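Local coordinates for protein short chain dehydrogenase (Rhodopseudomonas palustris, PDB 3H7A) that probably catalyses an NAD(P)-dependent oxidation or reduction, at residues V180-I185 / T235-I240. Residues are numbered along the deposited sequence; the frame is centred on the assembly and turned at random.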
loop_
_atom_site.group_PDB
_atom_site.type_symbol
_atom_site.label_atom_id
_atom_site.label_comp_id
_atom_site.label_asym_id
_atom_site.label_seq_id
_atom_site.Cartn_x
_atom_site.Cartn_y
_atom_site.Cartn_z
ATOM N N VAL B 180 -3.264 -16.014 12.193
ATOM C CA VAL B 180 -4.358 -15.214 11.647
ATOM C C VAL B 180 -3.986 -14.893 10.206
ATOM O O VAL B 180 -2.849 -14.506 9.938
ATOM C CB VAL B 180 -4.582 -13.905 12.450
ATOM C CG1 VAL B 180 -5.812 -13.162 11.961
ATOM C CG2 VAL B 180 -4.723 -14.205 13.927
ATOM N N ALA B 181 -4.918 -15.083 9.273
ATOM C CA ALA B 181 -4.652 -14.743 7.883
ATOM C C ALA B 181 -5.853 -14.100 7.198
ATOM O O ALA B 181 -7.001 -14.192 7.675
ATOM C CB ALA B 181 -4.140 -15.963 7.077
ATOM N N HIS B 182 -5.580 -13.456 6.066
ATOM C CA HIS B 182 -6.585 -12.731 5.309
ATOM C C HIS B 182 -6.405 -13.075 3.831
ATOM O O HIS B 182 -5.416 -12.692 3.218
ATOM C CB HIS B 182 -6.382 -11.231 5.545
ATOM C CG HIS B 182 -7.479 -10.363 5.009
ATOM N ND1 HIS B 182 -7.234 -9.249 4.231
ATOM C CD2 HIS B 182 -8.822 -10.422 5.168
ATOM C CE1 HIS B 182 -8.381 -8.674 3.915
ATOM N NE2 HIS B 182 -9.359 -9.365 4.471
ATOM N N LEU B 183 -7.353 -13.817 3.266
ATOM C CA LEU B 183 -7.240 -14.236 1.883
ATOM C C LEU B 183 -8.143 -13.402 1.006
ATOM O O LEU B 183 -9.365 -13.460 1.140
ATOM C CB LEU B 183 -7.602 -15.718 1.722
ATOM C CG LEU B 183 -7.510 -16.275 0.298
ATOM C CD1 LEU B 183 -6.055 -16.337 -0.184
ATOM C CD2 LEU B 183 -8.154 -17.648 0.248
ATOM N N ILE B 184 -7.529 -12.671 0.078
ATOM C CA ILE B 184 -8.225 -11.718 -0.787
ATOM C C ILE B 184 -8.508 -12.359 -2.136
ATOM O O ILE B 184 -7.598 -12.857 -2.797
ATOM C CB ILE B 184 -7.412 -10.414 -0.948
ATOM C CG1 ILE B 184 -7.279 -9.708 0.402
ATOM C CG2 ILE B 184 -8.084 -9.465 -1.934
ATOM C CD1 ILE B 184 -6.218 -8.686 0.414
ATOM N N ILE B 185 -9.783 -12.377 -2.525
ATOM C CA ILE B 185 -10.181 -12.969 -3.796
ATOM C C ILE B 185 -10.840 -11.935 -4.728
ATOM O O ILE B 185 -11.353 -10.925 -4.261
ATOM C CB ILE B 185 -11.066 -14.230 -3.561
ATOM C CG1 ILE B 185 -12.459 -13.862 -3.067
ATOM C CG2 ILE B 185 -10.419 -15.157 -2.531
ATOM C CD1 ILE B 185 -13.273 -15.043 -2.554
ATOM N N THR B 235 2.279 -16.513 6.275
ATOM C CA THR B 235 1.823 -15.369 5.502
ATOM C C THR B 235 0.596 -14.785 6.212
ATOM O O THR B 235 -0.303 -15.534 6.595
ATOM C CB THR B 235 1.433 -15.828 4.078
ATOM O OG1 THR B 235 2.566 -16.439 3.455
ATOM C CG2 THR B 235 0.976 -14.685 3.227
ATOM N N PHE B 236 0.547 -13.464 6.403
ATOM C CA PHE B 236 -0.677 -12.855 6.908
ATOM C C PHE B 236 -1.702 -12.667 5.801
ATOM O O PHE B 236 -2.825 -13.110 5.933
ATOM C CB PHE B 236 -0.439 -11.529 7.644
ATOM C CG PHE B 236 -1.701 -10.716 7.829
ATOM C CD1 PHE B 236 -2.671 -11.107 8.749
ATOM C CD2 PHE B 236 -1.929 -9.566 7.060
ATOM C CE1 PHE B 236 -3.866 -10.376 8.907
ATOM C CE2 PHE B 236 -3.117 -8.838 7.195
ATOM C CZ PHE B 236 -4.089 -9.243 8.126
ATOM N N GLU B 237 -1.313 -12.008 4.714
ATOM C CA GLU B 237 -2.253 -11.670 3.655
ATOM C C GLU B 237 -1.786 -12.212 2.325
ATOM O O GLU B 237 -0.609 -12.141 2.003
ATOM C CB GLU B 237 -2.384 -10.158 3.544
ATOM C CG GLU B 237 -3.626 -9.670 2.847
ATOM C CD GLU B 237 -3.854 -8.196 3.107
ATOM O OE1 GLU B 237 -2.910 -7.404 2.922
ATOM O OE2 GLU B 237 -4.971 -7.828 3.515
ATOM N N MET B 238 -2.726 -12.729 1.546
ATOM C CA MET B 238 -2.414 -13.350 0.269
ATOM C C MET B 238 -3.562 -13.022 -0.673
ATOM O O MET B 238 -4.722 -13.051 -0.262
ATOM C CB MET B 238 -2.302 -14.864 0.465
ATOM C CG MET B 238 -1.418 -15.537 -0.536
ATOM S SD MET B 238 -1.077 -17.263 -0.201
ATOM C CE MET B 238 -2.641 -18.042 -0.567
ATOM N N GLU B 239 -3.252 -12.695 -1.925
ATOM C CA GLU B 239 -4.294 -12.420 -2.917
ATOM C C GLU B 239 -4.240 -13.418 -4.064
ATOM O O GLU B 239 -3.166 -13.693 -4.589
ATOM C CB GLU B 239 -4.203 -10.984 -3.458
ATOM C CG GLU B 239 -5.381 -10.626 -4.364
ATOM C CD GLU B 239 -5.383 -9.189 -4.882
ATOM O OE1 GLU B 239 -4.540 -8.366 -4.455
ATOM O OE2 GLU B 239 -6.262 -8.892 -5.727
ATOM N N ILE B 240 -5.398 -13.959 -4.444
ATOM C CA ILE B 240 -5.494 -14.900 -5.557
ATOM C C ILE B 240 -6.479 -14.398 -6.600
ATOM O O ILE B 240 -7.405 -13.664 -6.268
ATOM C CB ILE B 240 -5.910 -16.323 -5.075
ATOM C CG1 ILE B 240 -7.180 -16.271 -4.208
ATOM C CG2 ILE B 240 -4.788 -16.938 -4.299
ATOM C CD1 ILE B 240 -7.697 -17.634 -3.743
#
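OE2 of E237 is gripped by two partners: ND1 of H182 donates a hydrogen bond to it at 2.8 Å, and NE of R163, on helix 153-173, forms a salt bridge with the same oxygen. The imidazole bond is fairly straight (161°) and lies close to the ring plane, reaching the anti lone pair of OE2. Ring and carboxylate are turned 44° against each other. Paired in register on one face of the sheet and both with CG anti to the backbone N, the side chains of H182 and E237 run side by side. CD1 of I184 lies against the same carboxylate, 3.6 Å from CD of E237. Without this carboxylate, as with an alanine here, ND1 of H182 would probably lose its acceptor and R163 its salt-bridge mate, and the imidazole would be freer to turn.

The backbones of the two strands pair in parallel, 237-240 against 178-185, as the outermost step, within this chain, of the parallel 3-2-1-4-5-6-7 sheet of the Rossmann fold. The ladder runs from H182 N to F236 O, M238 N to H182 O, I184 N to M238 O (2.9 Å, nearly linear) and I240 N to I184 O. At its start the F236 ring brings CZ to 4.0 Å from CB of H182, with helix 153-173 packed against the ring. On the sheet face opposite H182, L183 CD1 meets M238 CE at 3.8 Å. L183 CD2 approaches I240 CD1, where V219 and Y223 of helix 216-228 touch L183; M238 and I240 also pack on T235 of the second subunit.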